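Dihydrodipicolinate synthase (Rhodopseudomonas palustris, PDB 3DZ1) probably condenses pyruvate with aspartate semialdehyde to make 4-hydroxy-tetrahydrodipicolinate, an early step in lysine biosynthesis. Local coordinates at residues A[254-268]-A[285-299]. Residues are numbered along the deposited sequence; the frame is centred on the assembly and turned at random.
Sequences YEHQQGVGLSVRKYV and ASLTDTAREEVDYLL
In the C-terminal helical region that follows the eight-stranded barrel of this DapA-family protein, helix 260-268 and the end of helix 238-255 pack against helix 289-299 through two tyrosines, Tyr254 and Tyr267, with Val295 between them. Val295 is a knob in the hole formed by Tyr254, Val264, Tyr267 and Val268; its CG2 meets Tyr254 CE2 at 3.6 Å, while CG1 lies at the edge of the Tyr267 ring. The Tyr254 ring, swung anti to N at chi1 -163°, fills a hole of Ala291, Glu294, Val295 and Leu298, where its OH donates to Glu294 OE1 at 2.6 Å, nearly along the C-O axis. The planes of the Tyr254 ring and the Glu294 carboxylate are 84° apart. Tyr267 OH donates to Asp296 OD1, also at 2.6 Å, on the syn side of the carboxylate, and Arg292 CG lies over one ring face. Replacing Tyr267 by an alanine would probably leave Asp296 without this donor and open a gap beside Leu287, Arg292 and Val295. Leu287, in the preceding loop, extends the apolar layer, its CD2 3.6 Å from Val260 CG1. Glu294 OE2 also pairs with Arg211 of a second subunit, so this carboxylate links the buried Tyr254 phenol to the subunit interface, and two phenol-carboxylate bonds anchor largely apolar helix-helix packing.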
loop_
_atom_site.group_PDB
_atom_site.type_symbol
_atom_site.label_atom_id
_atom_site.label_comp_id
_atom_site.label_asym_id
_atom_site.label_seq_id
_atom_site.Cartn_x
_atom_site.Cartn_y
_atom_site.Cartn_z
ATOM N N TYR A 254 13.082 -19.210 11.186
ATOM C CA TYR A 254 12.739 -19.956 9.974
ATOM C C TYR A 254 11.217 -20.009 9.833
ATOM O O TYR A 254 10.680 -19.852 8.736
ATOM C CB TYR A 254 13.298 -21.386 10.021
ATOM C CG TYR A 254 13.337 -22.056 8.660
ATOM C CD1 TYR A 254 14.488 -22.018 7.875
ATOM C CD2 TYR A 254 12.204 -22.685 8.136
ATOM C CE1 TYR A 254 14.511 -22.591 6.597
ATOM C CE2 TYR A 254 12.216 -23.254 6.864
ATOM C CZ TYR A 254 13.370 -23.203 6.100
ATOM O OH TYR A 254 13.380 -23.751 4.835
ATOM N N GLU A 255 10.529 -20.221 10.953
ATOM C CA GLU A 255 9.069 -20.297 10.963
ATOM C C GLU A 255 8.449 -18.915 10.765
ATOM O O GLU A 255 7.295 -18.792 10.347
ATOM C CB GLU A 255 8.580 -20.882 12.292
ATOM C CG GLU A 255 7.105 -21.250 12.302
ATOM C CD GLU A 255 6.582 -21.555 13.696
ATOM O OE1 GLU A 255 7.112 -22.472 14.348
ATOM O OE2 GLU A 255 5.634 -20.873 14.137
ATOM N N HIS A 256 9.225 -17.883 11.084
ATOM C CA HIS A 256 8.784 -16.497 10.960
ATOM C C HIS A 256 8.886 -15.999 9.520
ATOM O O HIS A 256 9.460 -14.947 9.255
ATOM C CB HIS A 256 9.630 -15.607 11.878
ATOM C CG HIS A 256 9.198 -14.173 11.912
ATOM N ND1 HIS A 256 7.957 -13.780 12.363
ATOM C CD2 HIS A 256 9.848 -13.037 11.563
ATOM C CE1 HIS A 256 7.861 -12.464 12.292
ATOM N NE2 HIS A 256 8.995 -11.988 11.811
ATOM N N GLN A 257 8.350 -16.772 8.587
ATOM C CA GLN A 257 8.354 -16.387 7.182
ATOM C C GLN A 257 6.908 -16.383 6.713
ATOM O O GLN A 257 6.176 -17.338 6.954
ATOM C CB GLN A 257 9.160 -17.384 6.344
ATOM C CG GLN A 257 10.659 -17.240 6.457
ATOM C CD GLN A 257 11.395 -18.253 5.600
ATOM O OE1 GLN A 257 11.414 -19.447 5.907
ATOM N NE2 GLN A 257 11.992 -17.783 4.512
ATOM N N GLN A 258 6.494 -15.311 6.048
ATOM C CA GLN A 258 5.125 -15.216 5.557
ATOM C C GLN A 258 4.789 -16.354 4.599
ATOM O O GLN A 258 5.552 -16.647 3.681
ATOM C CB GLN A 258 4.912 -13.869 4.864
ATOM C CG GLN A 258 4.951 -12.685 5.816
ATOM C CD GLN A 258 3.853 -12.750 6.862
ATOM O OE1 GLN A 258 2.666 -12.766 6.531
ATOM N NE2 GLN A 258 4.244 -12.790 8.131
ATOM N N GLY A 259 3.645 -16.995 4.820
ATOM C CA GLY A 259 3.227 -18.094 3.965
ATOM C C GLY A 259 3.858 -19.420 4.346
ATOM O O GLY A 259 3.157 -20.389 4.665
ATOM N N VAL A 260 5.185 -19.465 4.316
ATOM C CA VAL A 260 5.929 -20.672 4.659
ATOM C C VAL A 260 5.759 -21.010 6.139
ATOM O O VAL A 260 5.809 -22.177 6.530
ATOM C CB VAL A 260 7.437 -20.491 4.367
ATOM C CG1 VAL A 260 8.189 -21.772 4.691
ATOM C CG2 VAL A 260 7.644 -20.099 2.916
ATOM N N GLY A 261 5.550 -19.976 6.950
ATOM C CA GLY A 261 5.389 -20.146 8.382
ATOM C C GLY A 261 4.382 -21.192 8.819
ATOM O O GLY A 261 4.678 -22.018 9.683
ATOM N N LEU A 262 3.186 -21.157 8.239
ATOM C CA LEU A 262 2.148 -22.120 8.592
ATOM C C LEU A 262 2.575 -23.527 8.196
ATOM O O LEU A 262 2.309 -24.491 8.913
ATOM C CB LEU A 262 0.835 -21.769 7.891
ATOM C CG LEU A 262 -0.351 -22.683 8.207
ATOM C CD1 LEU A 262 -0.645 -22.658 9.704
ATOM C CD2 LEU A 262 -1.565 -22.219 7.420
ATOM N N SER A 263 3.235 -23.638 7.047
ATOM C CA SER A 263 3.705 -24.929 6.565
ATOM C C SER A 263 4.744 -25.494 7.517
ATOM O O SER A 263 4.786 -26.702 7.755
ATOM C CB SER A 263 4.314 -24.795 5.169
ATOM O OG SER A 263 3.322 -24.405 4.236
ATOM N N VAL A 264 5.588 -24.620 8.060
ATOM C CA VAL A 264 6.618 -25.062 8.991
ATOM C C VAL A 264 5.975 -25.538 10.288
ATOM O O VAL A 264 6.312 -26.607 10.799
ATOM C CB VAL A 264 7.628 -23.932 9.300
ATOM C CG1 VAL A 264 8.602 -24.381 10.388
ATOM C CG2 VAL A 264 8.396 -23.566 8.036
ATOM N N ARG A 265 5.045 -24.740 10.810
ATOM C CA ARG A 265 4.337 -25.070 12.050
ATOM C C ARG A 265 3.629 -26.412 11.970
ATOM O O ARG A 265 3.812 -27.275 12.825
ATOM C CB ARG A 265 3.266 -24.026 12.369
ATOM C CG ARG A 265 3.769 -22.664 12.779
ATOM C CD ARG A 265 2.585 -21.728 13.003
ATOM N NE ARG A 265 3.001 -20.378 13.361
ATOM C CZ ARG A 265 3.712 -19.577 12.575
ATOM N NH1 ARG A 265 4.095 -19.986 11.378
ATOM N NH2 ARG A 265 4.041 -18.361 12.987
ATOM N N LYS A 266 2.786 -26.567 10.957
ATOM C CA LYS A 266 2.032 -27.801 10.800
ATOM C C LYS A 266 2.914 -29.015 10.546
ATOM O O LYS A 266 2.607 -30.115 11.006
ATOM C CB LYS A 266 0.986 -27.635 9.695
ATOM C CG LYS A 266 -0.210 -26.791 10.149
ATOM C CD LYS A 266 -1.378 -26.887 9.179
ATOM C CE LYS A 266 -2.664 -26.407 9.832
ATOM N NZ LYS A 266 -3.845 -26.619 8.952
ATOM N N TYR A 267 4.012 -28.816 9.825
ATOM C CA TYR A 267 4.941 -29.904 9.552
ATOM C C TYR A 267 5.532 -30.408 10.873
ATOM O O TYR A 267 5.567 -31.608 11.134
ATOM C CB TYR A 267 6.068 -29.417 8.635
ATOM C CG TYR A 267 7.213 -30.396 8.489
ATOM C CD1 TYR A 267 7.044 -31.606 7.819
ATOM C CD2 TYR A 267 8.465 -30.120 9.041
ATOM C CE1 TYR A 267 8.095 -32.521 7.702
ATOM C CE2 TYR A 267 9.521 -31.025 8.932
ATOM C CZ TYR A 267 9.329 -32.223 8.263
ATOM O OH TYR A 267 10.363 -33.121 8.162
ATOM N N VAL A 268 5.987 -29.485 11.712
ATOM C CA VAL A 268 6.583 -29.858 12.993
ATOM C C VAL A 268 5.567 -30.429 13.987
ATOM O O VAL A 268 5.840 -31.424 14.660
ATOM C CB VAL A 268 7.302 -28.653 13.644
ATOM C CG1 VAL A 268 7.853 -29.049 15.005
ATOM C CG2 VAL A 268 8.440 -28.178 12.742
ATOM N N ALA A 285 0.531 -23.706 0.346
ATOM C CA ALA A 285 1.453 -24.703 -0.187
ATOM C C ALA A 285 2.308 -25.320 0.906
ATOM O O ALA A 285 2.722 -24.635 1.839
ATOM C CB ALA A 285 2.344 -24.072 -1.257
ATOM N N SER A 286 2.569 -26.618 0.778
ATOM C CA SER A 286 3.382 -27.344 1.747
ATOM C C SER A 286 4.874 -27.110 1.503
ATOM O O SER A 286 5.269 -26.543 0.483
ATOM C CB SER A 286 3.074 -28.840 1.670
ATOM O OG SER A 286 3.840 -29.560 2.618
ATOM N N LEU A 287 5.700 -27.546 2.445
ATOM C CA LEU A 287 7.143 -27.378 2.324
ATOM C C LEU A 287 7.734 -28.278 1.246
ATOM O O LEU A 287 7.293 -29.416 1.063
ATOM C CB LEU A 287 7.831 -27.698 3.653
ATOM C CG LEU A 287 7.505 -26.844 4.877
ATOM C CD1 LEU A 287 8.189 -27.442 6.097
ATOM C CD2 LEU A 287 7.957 -25.410 4.648
ATOM N N THR A 288 8.733 -27.763 0.534
ATOM C CA THR A 288 9.416 -28.540 -0.491
ATOM C C THR A 288 10.257 -29.565 0.263
ATOM O O THR A 288 10.451 -29.441 1.475
ATOM C CB THR A 288 10.375 -27.669 -1.321
ATOM O OG1 THR A 288 11.332 -27.056 -0.446
ATOM C CG2 THR A 288 9.618 -26.587 -2.071
ATOM N N ASP A 289 10.754 -30.573 -0.445
ATOM C CA ASP A 289 11.591 -31.597 0.178
ATOM C C ASP A 289 12.798 -30.943 0.857
ATOM O O ASP A 289 13.182 -31.311 1.965
ATOM C CB ASP A 289 12.082 -32.593 -0.882
ATOM C CG ASP A 289 12.791 -33.793 -0.276
ATOM O OD1 ASP A 289 12.099 -34.717 0.198
ATOM O OD2 ASP A 289 14.041 -33.810 -0.267
ATOM N N THR A 290 13.391 -29.961 0.184
ATOM C CA THR A 290 14.555 -29.266 0.723
ATOM C C THR A 290 14.229 -28.465 1.981
ATOM O O THR A 290 14.968 -28.521 2.960
ATOM C CB THR A 290 15.167 -28.339 -0.338
ATOM O OG1 THR A 290 15.657 -29.139 -1.422
ATOM C CG2 THR A 290 16.315 -27.535 0.238
ATOM N N ALA A 291 13.129 -27.721 1.955
ATOM C CA ALA A 291 12.729 -26.935 3.117
ATOM C C ALA A 291 12.500 -27.867 4.309
ATOM O O ALA A 291 12.867 -27.545 5.439
ATOM C CB ALA A 291 11.461 -26.141 2.809
ATOM N N ARG A 292 11.904 -29.029 4.053
ATOM C CA ARG A 292 11.659 -29.996 5.117
ATOM C C ARG A 292 12.982 -30.445 5.723
ATOM O O ARG A 292 13.101 -30.560 6.939
ATOM C CB ARG A 292 10.889 -31.219 4.594
ATOM C CG ARG A 292 9.469 -30.920 4.129
ATOM C CD ARG A 292 8.627 -32.190 4.061
ATOM N NE ARG A 292 9.148 -33.176 3.112
ATOM C CZ ARG A 292 8.916 -33.153 1.803
ATOM N NH1 ARG A 292 8.169 -32.192 1.277
ATOM N NH2 ARG A 292 9.419 -34.098 1.018
ATOM N N GLU A 293 13.976 -30.693 4.874
ATOM C CA GLU A 293 15.293 -31.118 5.347
ATOM C C GLU A 293 15.917 -30.016 6.201
ATOM O O GLU A 293 16.499 -30.284 7.253
ATOM C CB GLU A 293 16.214 -31.428 4.158
ATOM C CG GLU A 293 17.551 -32.079 4.523
ATOM C CD GLU A 293 18.497 -31.153 5.271
ATOM O OE1 GLU A 293 18.540 -29.956 4.933
ATOM O OE2 GLU A 293 19.213 -31.622 6.183
ATOM N N GLU A 294 15.798 -28.775 5.741
ATOM C CA GLU A 294 16.358 -27.643 6.473
ATOM C C GLU A 294 15.707 -27.529 7.848
ATOM O O GLU A 294 16.389 -27.281 8.840
ATOM C CB GLU A 294 16.171 -26.348 5.675
ATOM C CG GLU A 294 16.813 -26.406 4.287
ATOM C CD GLU A 294 16.561 -25.165 3.458
ATOM O OE1 GLU A 294 15.429 -24.644 3.498
ATOM O OE2 GLU A 294 17.490 -24.721 2.751
ATOM N N VAL A 295 14.390 -27.705 7.903
ATOM C CA VAL A 295 13.678 -27.647 9.177
ATOM C C VAL A 295 14.171 -28.803 10.048
ATOM O O VAL A 295 14.414 -28.630 11.241
ATOM C CB VAL A 295 12.148 -27.776 8.986
ATOM C CG1 VAL A 295 11.456 -27.914 10.350
ATOM C CG2 VAL A 295 11.617 -26.552 8.244
ATOM N N ASP A 296 14.314 -29.981 9.446
ATOM C CA ASP A 296 14.797 -31.150 10.177
ATOM C C ASP A 296 16.179 -30.876 10.756
ATOM O O ASP A 296 16.487 -31.287 11.875
ATOM C CB ASP A 296 14.882 -32.380 9.264
ATOM C CG ASP A 296 13.521 -32.923 8.874
ATOM O OD1 ASP A 296 12.521 -32.549 9.521
ATOM O OD2 ASP A 296 13.453 -33.737 7.924
ATOM N N TYR A 297 17.018 -30.190 9.985
ATOM C CA TYR A 297 18.369 -29.873 10.439
ATOM C C TYR A 297 18.311 -28.996 11.689
ATOM O O TYR A 297 19.009 -29.250 12.672
ATOM C CB TYR A 297 19.150 -29.149 9.337
ATOM C CG TYR A 297 20.584 -28.844 9.710
ATOM C CD1 TYR A 297 21.503 -29.869 9.929
ATOM C CD2 TYR A 297 21.022 -27.530 9.847
ATOM C CE1 TYR A 297 22.830 -29.590 10.275
ATOM C CE2 TYR A 297 22.346 -27.239 10.190
ATOM C CZ TYR A 297 23.242 -28.271 10.402
ATOM O OH TYR A 297 24.547 -27.978 10.729
ATOM N N LEU A 298 17.478 -27.963 11.648
ATOM C CA LEU A 298 17.338 -27.063 12.786
ATOM C C LEU A 298 16.820 -27.831 13.999
ATOM O O LEU A 298 17.287 -27.625 15.123
ATOM C CB LEU A 298 16.384 -25.917 12.442
ATOM C CG LEU A 298 16.858 -24.962 11.340
ATOM C CD1 LEU A 298 15.805 -23.890 11.107
ATOM C CD2 LEU A 298 18.189 -24.333 11.733
ATOM N N LEU A 299 15.857 -28.716 13.765
ATOM C CA LEU A 299 15.285 -29.527 14.833
ATOM C C LEU A 299 16.344 -30.408 15.485
ATOM O O LEU A 299 16.365 -30.570 16.710
ATOM C CB LEU A 299 14.158 -30.412 14.283
ATOM C CG LEU A 299 12.848 -29.715 13.900
ATOM C CD1 LEU A 299 11.915 -30.696 13.181
ATOM C CD2 LEU A 299 12.183 -29.164 15.158
#